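Local atomic coordinates of NigD-like protein (Bacteroides vulgatus ATCC 8482, PDB entry 3K6O), a protein that is of unknown function but belongs to the NigD-like family, joining an N-terminal OB domain to a C-terminal beta-sandwich domain. Residues D110-R121 with D211-E222. Sequence-based numbering, arbitrary orientation.
Sequences DMWPSDDYLNVR and DVPGFNPLDLAE
The C-terminal tail 211-222 runs beside the antiparallel hairpin 110-121, its CA of D211 6.0 Å from that of W112 and its CA of D219 9.7 Å from that of R121. W112, a broad flat indole, gives the loop a surface to lie on. P213 rests its CD over the six-membered ring, 3.7 Å from the centroid, a CH-pi contact suited to a proline ring's electron-poor CH2 beside nitrogen. V212 CA sits similarly over the five-membered ring, and CB of N119 lies against the opposite indole face. CG between backbone N and carbonyl carbon (chi1 78°) turns the indole obliquely across the strand, so that CH2 meets the edge of F215 at CZ (3.6 Å), the planes inclined at 48°. F215 also packs edge-to-face with F60, so the tail touches both a hairpin of the NigD-like C-terminal beta-sandwich domain and strand 58-66 of the N-terminal OB domain. The charged groups begin at the edge of F215, where D110 OD2 approaches CE1, and the R121 guanidinium has CE1 over one face. R121, long enough to span the gap, bends at chi3 (72°) and grips D110 side-on, NE and NH2 both 2.8 Å from OD2. Its NH1 binds D219 OD1 at 2.8 Å from above the carboxylate plane, and a water links NH1 to E222 OE1. D219 OD2 meanwhile accepts from N216 N (2.8 Å), tying this acidic residue to the start of helix 217-221.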
loop_
_atom_site.group_PDB
_atom_site.type_symbol
_atom_site.label_atom_id
_atom_site.label_comp_id
_atom_site.label_asym_id
_atom_site.label_seq_id
_atom_site.Cartn_x
_atom_site.Cartn_y
_atom_site.Cartn_z
ATOM N N ASP A 110 5.564 -6.925 -5.316
ATOM C CA ASP A 110 4.202 -7.305 -4.919
ATOM C C ASP A 110 3.220 -6.193 -5.263
ATOM O O ASP A 110 3.561 -5.032 -5.173
ATOM C CB ASP A 110 4.109 -7.567 -3.414
ATOM C CG ASP A 110 4.862 -8.783 -2.994
ATOM O OD1 ASP A 110 4.325 -9.884 -3.176
ATOM O OD2 ASP A 110 5.990 -8.641 -2.500
HETATM N N MSE A 111 2.013 -6.559 -5.678
HETATM C CA MSE A 111 0.935 -5.602 -5.753
HETATM C C MSE A 111 -0.386 -6.249 -5.426
HETATM O O MSE A 111 -0.720 -7.271 -5.994
HETATM C CB MSE A 111 0.849 -4.947 -7.128
HETATM C CG MSE A 111 -0.360 -3.924 -7.236
HETATM SE SE MSE A 111 -0.632 -3.482 -9.144
HETATM C CE MSE A 111 1.046 -2.647 -9.327
ATOM N N TRP A 112 -1.153 -5.621 -4.538
ATOM C CA TRP A 112 -2.478 -6.115 -4.214
ATOM C C TRP A 112 -3.338 -5.000 -3.651
ATOM O O TRP A 112 -2.838 -4.118 -2.956
ATOM C CB TRP A 112 -2.401 -7.288 -3.226
ATOM C CG TRP A 112 -2.159 -6.899 -1.793
ATOM C CD1 TRP A 112 -3.070 -6.863 -0.811
ATOM C CD2 TRP A 112 -0.911 -6.515 -1.202
ATOM N NE1 TRP A 112 -2.476 -6.512 0.378
ATOM C CE2 TRP A 112 -1.149 -6.272 0.154
ATOM C CE3 TRP A 112 0.389 -6.367 -1.691
ATOM C CZ2 TRP A 112 -0.144 -5.857 1.037
ATOM C CZ3 TRP A 112 1.405 -5.969 -0.797
ATOM C CH2 TRP A 112 1.128 -5.728 0.546
ATOM N N PRO A 113 -4.635 -5.031 -3.952
ATOM C CA PRO A 113 -5.562 -4.113 -3.306
ATOM C C PRO A 113 -6.063 -4.668 -1.993
ATOM O O PRO A 113 -6.169 -5.875 -1.831
ATOM C CB PRO A 113 -6.726 -4.040 -4.302
ATOM C CG PRO A 113 -6.765 -5.399 -4.928
ATOM C CD PRO A 113 -5.305 -5.897 -4.942
ATOM N N SER A 114 -6.379 -3.767 -1.086
ATOM C CA SER A 114 -7.135 -4.034 0.100
ATOM C C SER A 114 -8.376 -3.127 0.030
ATOM O O SER A 114 -8.556 -2.396 -0.946
ATOM C CB SER A 114 -6.301 -3.654 1.323
ATOM O OG SER A 114 -5.978 -2.273 1.260
ATOM N N ASP A 115 -9.181 -3.113 1.088
ATOM C CA ASP A 115 -10.415 -2.326 1.085
ATOM C C ASP A 115 -10.135 -0.871 0.796
ATOM O O ASP A 115 -10.956 -0.233 0.156
ATOM C CB ASP A 115 -11.197 -2.444 2.418
ATOM C CG ASP A 115 -12.704 -2.017 2.293
ATOM O OD1 ASP A 115 -13.407 -2.486 1.360
ATOM O OD2 ASP A 115 -13.182 -1.203 3.144
ATOM N N ASP A 116 -9.019 -0.334 1.294
ATOM C CA ASP A 116 -8.779 1.103 1.202
ATOM C C ASP A 116 -7.606 1.475 0.327
ATOM O O ASP A 116 -7.515 2.641 -0.042
ATOM C CB ASP A 116 -8.531 1.773 2.565
ATOM C CG ASP A 116 -9.702 1.661 3.521
ATOM O OD1 ASP A 116 -10.888 1.719 3.111
ATOM O OD2 ASP A 116 -9.408 1.543 4.717
ATOM N N TYR A 117 -6.732 0.524 0.004
ATOM C CA TYR A 117 -5.463 0.864 -0.673
ATOM C C TYR A 117 -5.056 -0.058 -1.776
ATOM O O TYR A 117 -5.380 -1.220 -1.753
ATOM C CB TYR A 117 -4.288 0.879 0.307
ATOM C CG TYR A 117 -4.493 1.657 1.586
ATOM C CD1 TYR A 117 -4.198 3.017 1.661
ATOM C CD2 TYR A 117 -4.973 1.024 2.722
ATOM C CE1 TYR A 117 -4.371 3.752 2.836
ATOM C CE2 TYR A 117 -5.148 1.747 3.932
ATOM C CZ TYR A 117 -4.841 3.105 3.979
ATOM O OH TYR A 117 -4.979 3.809 5.159
ATOM N N LEU A 118 -4.329 0.480 -2.744
ATOM C CA LEU A 118 -3.485 -0.342 -3.593
ATOM C C LEU A 118 -2.077 -0.359 -2.967
ATOM O O LEU A 118 -1.415 0.670 -2.827
ATOM C CB LEU A 118 -3.438 0.191 -5.013
ATOM C CG LEU A 118 -2.695 -0.738 -5.969
ATOM C CD1 LEU A 118 -3.511 -2.015 -6.263
ATOM C CD2 LEU A 118 -2.338 -0.046 -7.250
ATOM N N ASN A 119 -1.643 -1.561 -2.607
ATOM C CA ASN A 119 -0.388 -1.812 -1.911
ATOM C C ASN A 119 0.629 -2.326 -2.893
ATOM O O ASN A 119 0.402 -3.321 -3.583
ATOM C CB ASN A 119 -0.617 -2.827 -0.805
ATOM C CG ASN A 119 -1.683 -2.352 0.169
ATOM O OD1 ASN A 119 -1.508 -1.327 0.855
ATOM N ND2 ASN A 119 -2.833 -3.056 0.195
ATOM N N VAL A 120 1.763 -1.647 -2.938
ATOM C CA VAL A 120 2.826 -2.003 -3.862
ATOM C C VAL A 120 4.185 -2.122 -3.135
ATOM O O VAL A 120 4.602 -1.228 -2.432
ATOM C CB VAL A 120 2.919 -0.968 -4.971
ATOM C CG1 VAL A 120 3.883 -1.486 -6.113
ATOM C CG2 VAL A 120 1.520 -0.665 -5.528
ATOM N N ARG A 121 4.857 -3.248 -3.316
ATOM C CA ARG A 121 6.229 -3.384 -2.916
ATOM C C ARG A 121 7.002 -3.406 -4.203
ATOM O O ARG A 121 6.645 -4.147 -5.118
ATOM C CB ARG A 121 6.466 -4.671 -2.132
ATOM C CG ARG A 121 7.910 -4.756 -1.575
ATOM C CD ARG A 121 8.049 -5.820 -0.507
ATOM N NE ARG A 121 7.985 -7.109 -1.164
ATOM C CZ ARG A 121 8.736 -8.157 -0.874
ATOM N NH1 ARG A 121 9.613 -8.126 0.125
ATOM N NH2 ARG A 121 8.579 -9.253 -1.590
ATOM N N ASP A 211 -5.826 -12.394 -2.550
ATOM C CA ASP A 211 -4.859 -11.576 -3.231
ATOM C C ASP A 211 -3.670 -11.174 -2.335
ATOM O O ASP A 211 -2.666 -10.693 -2.857
ATOM C CB ASP A 211 -5.516 -10.269 -3.713
ATOM C CG ASP A 211 -6.575 -10.470 -4.787
ATOM O OD1 ASP A 211 -6.653 -11.539 -5.420
ATOM O OD2 ASP A 211 -7.318 -9.498 -5.005
ATOM N N VAL A 212 -3.788 -11.328 -1.010
ATOM C CA VAL A 212 -2.798 -10.774 -0.079
ATOM C C VAL A 212 -1.570 -11.687 -0.042
ATOM O O VAL A 212 -1.699 -12.861 0.249
ATOM C CB VAL A 212 -3.394 -10.593 1.366
ATOM C CG1 VAL A 212 -2.348 -10.031 2.327
ATOM C CG2 VAL A 212 -4.671 -9.688 1.321
ATOM N N PRO A 213 -0.367 -11.154 -0.366
ATOM C CA PRO A 213 0.824 -12.007 -0.288
ATOM C C PRO A 213 1.201 -12.330 1.149
ATOM O O PRO A 213 0.900 -11.558 2.030
ATOM C CB PRO A 213 1.926 -11.162 -0.967
ATOM C CG PRO A 213 1.319 -9.896 -1.324
ATOM C CD PRO A 213 -0.024 -9.771 -0.721
ATOM N N GLY A 214 1.823 -13.481 1.374
ATOM C CA GLY A 214 2.464 -13.781 2.669
ATOM C C GLY A 214 3.825 -13.099 2.769
ATOM O O GLY A 214 4.556 -13.012 1.784
ATOM N N PHE A 215 4.159 -12.567 3.939
ATOM C CA PHE A 215 5.472 -11.920 4.134
ATOM C C PHE A 215 6.201 -12.538 5.299
ATOM O O PHE A 215 5.586 -13.193 6.137
ATOM C CB PHE A 215 5.307 -10.418 4.395
ATOM C CG PHE A 215 4.691 -9.669 3.255
ATOM C CD1 PHE A 215 5.412 -9.441 2.088
ATOM C CD2 PHE A 215 3.401 -9.159 3.356
ATOM C CE1 PHE A 215 4.843 -8.746 1.032
ATOM C CE2 PHE A 215 2.832 -8.475 2.306
ATOM C CZ PHE A 215 3.555 -8.265 1.144
ATOM N N ASN A 216 7.509 -12.309 5.373
ATOM C CA ASN A 216 8.264 -12.711 6.564
ATOM C C ASN A 216 9.186 -11.598 7.091
ATOM O O ASN A 216 9.243 -10.520 6.505
ATOM C CB ASN A 216 8.990 -14.038 6.313
ATOM C CG ASN A 216 9.822 -14.022 5.078
ATOM O OD1 ASN A 216 10.539 -13.052 4.794
ATOM N ND2 ASN A 216 9.762 -15.117 4.328
ATOM N N PRO A 217 9.866 -11.832 8.229
ATOM C CA PRO A 217 10.686 -10.768 8.816
ATOM C C PRO A 217 11.733 -10.132 7.896
ATOM O O PRO A 217 11.988 -8.932 7.991
ATOM C CB PRO A 217 11.353 -11.475 9.999
ATOM C CG PRO A 217 10.293 -12.456 10.437
ATOM C CD PRO A 217 9.761 -12.992 9.134
ATOM N N LEU A 218 12.333 -10.916 7.009
ATOM C CA LEU A 218 13.317 -10.362 6.090
ATOM C C LEU A 218 12.674 -9.300 5.228
ATOM O O LEU A 218 13.301 -8.272 4.939
ATOM C CB LEU A 218 13.961 -11.455 5.215
ATOM C CG LEU A 218 15.144 -11.009 4.324
ATOM C CD1 LEU A 218 16.282 -10.342 5.138
ATOM C CD2 LEU A 218 15.684 -12.196 3.531
ATOM N N ASP A 219 11.406 -9.528 4.858
ATOM C CA ASP A 219 10.681 -8.579 3.996
ATOM C C ASP A 219 10.607 -7.232 4.692
ATOM O O ASP A 219 10.828 -6.190 4.071
ATOM C CB ASP A 219 9.258 -9.068 3.661
ATOM C CG ASP A 219 9.251 -10.295 2.763
ATOM O OD1 ASP A 219 10.059 -10.354 1.813
ATOM O OD2 ASP A 219 8.419 -11.192 3.006
ATOM N N LEU A 220 10.312 -7.263 5.987
ATOM C CA LEU A 220 10.282 -6.044 6.785
ATOM C C LEU A 220 11.699 -5.479 7.007
ATOM O O LEU A 220 11.913 -4.280 6.817
ATOM C CB LEU A 220 9.585 -6.307 8.112
ATOM C CG LEU A 220 9.688 -5.207 9.178
ATOM C CD1 LEU A 220 9.120 -3.899 8.661
ATOM C CD2 LEU A 220 8.963 -5.624 10.437
ATOM N N ALA A 221 12.652 -6.332 7.398
ATOM C CA ALA A 221 14.047 -5.888 7.598
ATOM C C ALA A 221 14.613 -5.172 6.367
ATOM O O ALA A 221 15.166 -4.069 6.478
ATOM C CB ALA A 221 14.969 -7.073 8.007
ATOM N N GLU A 222 14.458 -5.783 5.196
ATOM C CA GLU A 222 14.881 -5.155 3.941
ATOM C C GLU A 222 14.394 -3.710 3.720
ATOM O O GLU A 222 15.026 -2.983 2.969
ATOM C CB GLU A 222 14.396 -5.982 2.753
ATOM C CG GLU A 222 15.179 -7.250 2.479
ATOM C CD GLU A 222 14.486 -8.148 1.435
ATOM O OE1 GLU A 222 13.552 -7.661 0.721
ATOM O OE2 GLU A 222 14.892 -9.341 1.345
HETATM O O HOH W 1 -1.738 -10.215 -5.056
HETATM O O HOH W 2 11.073 -5.662 1.278
#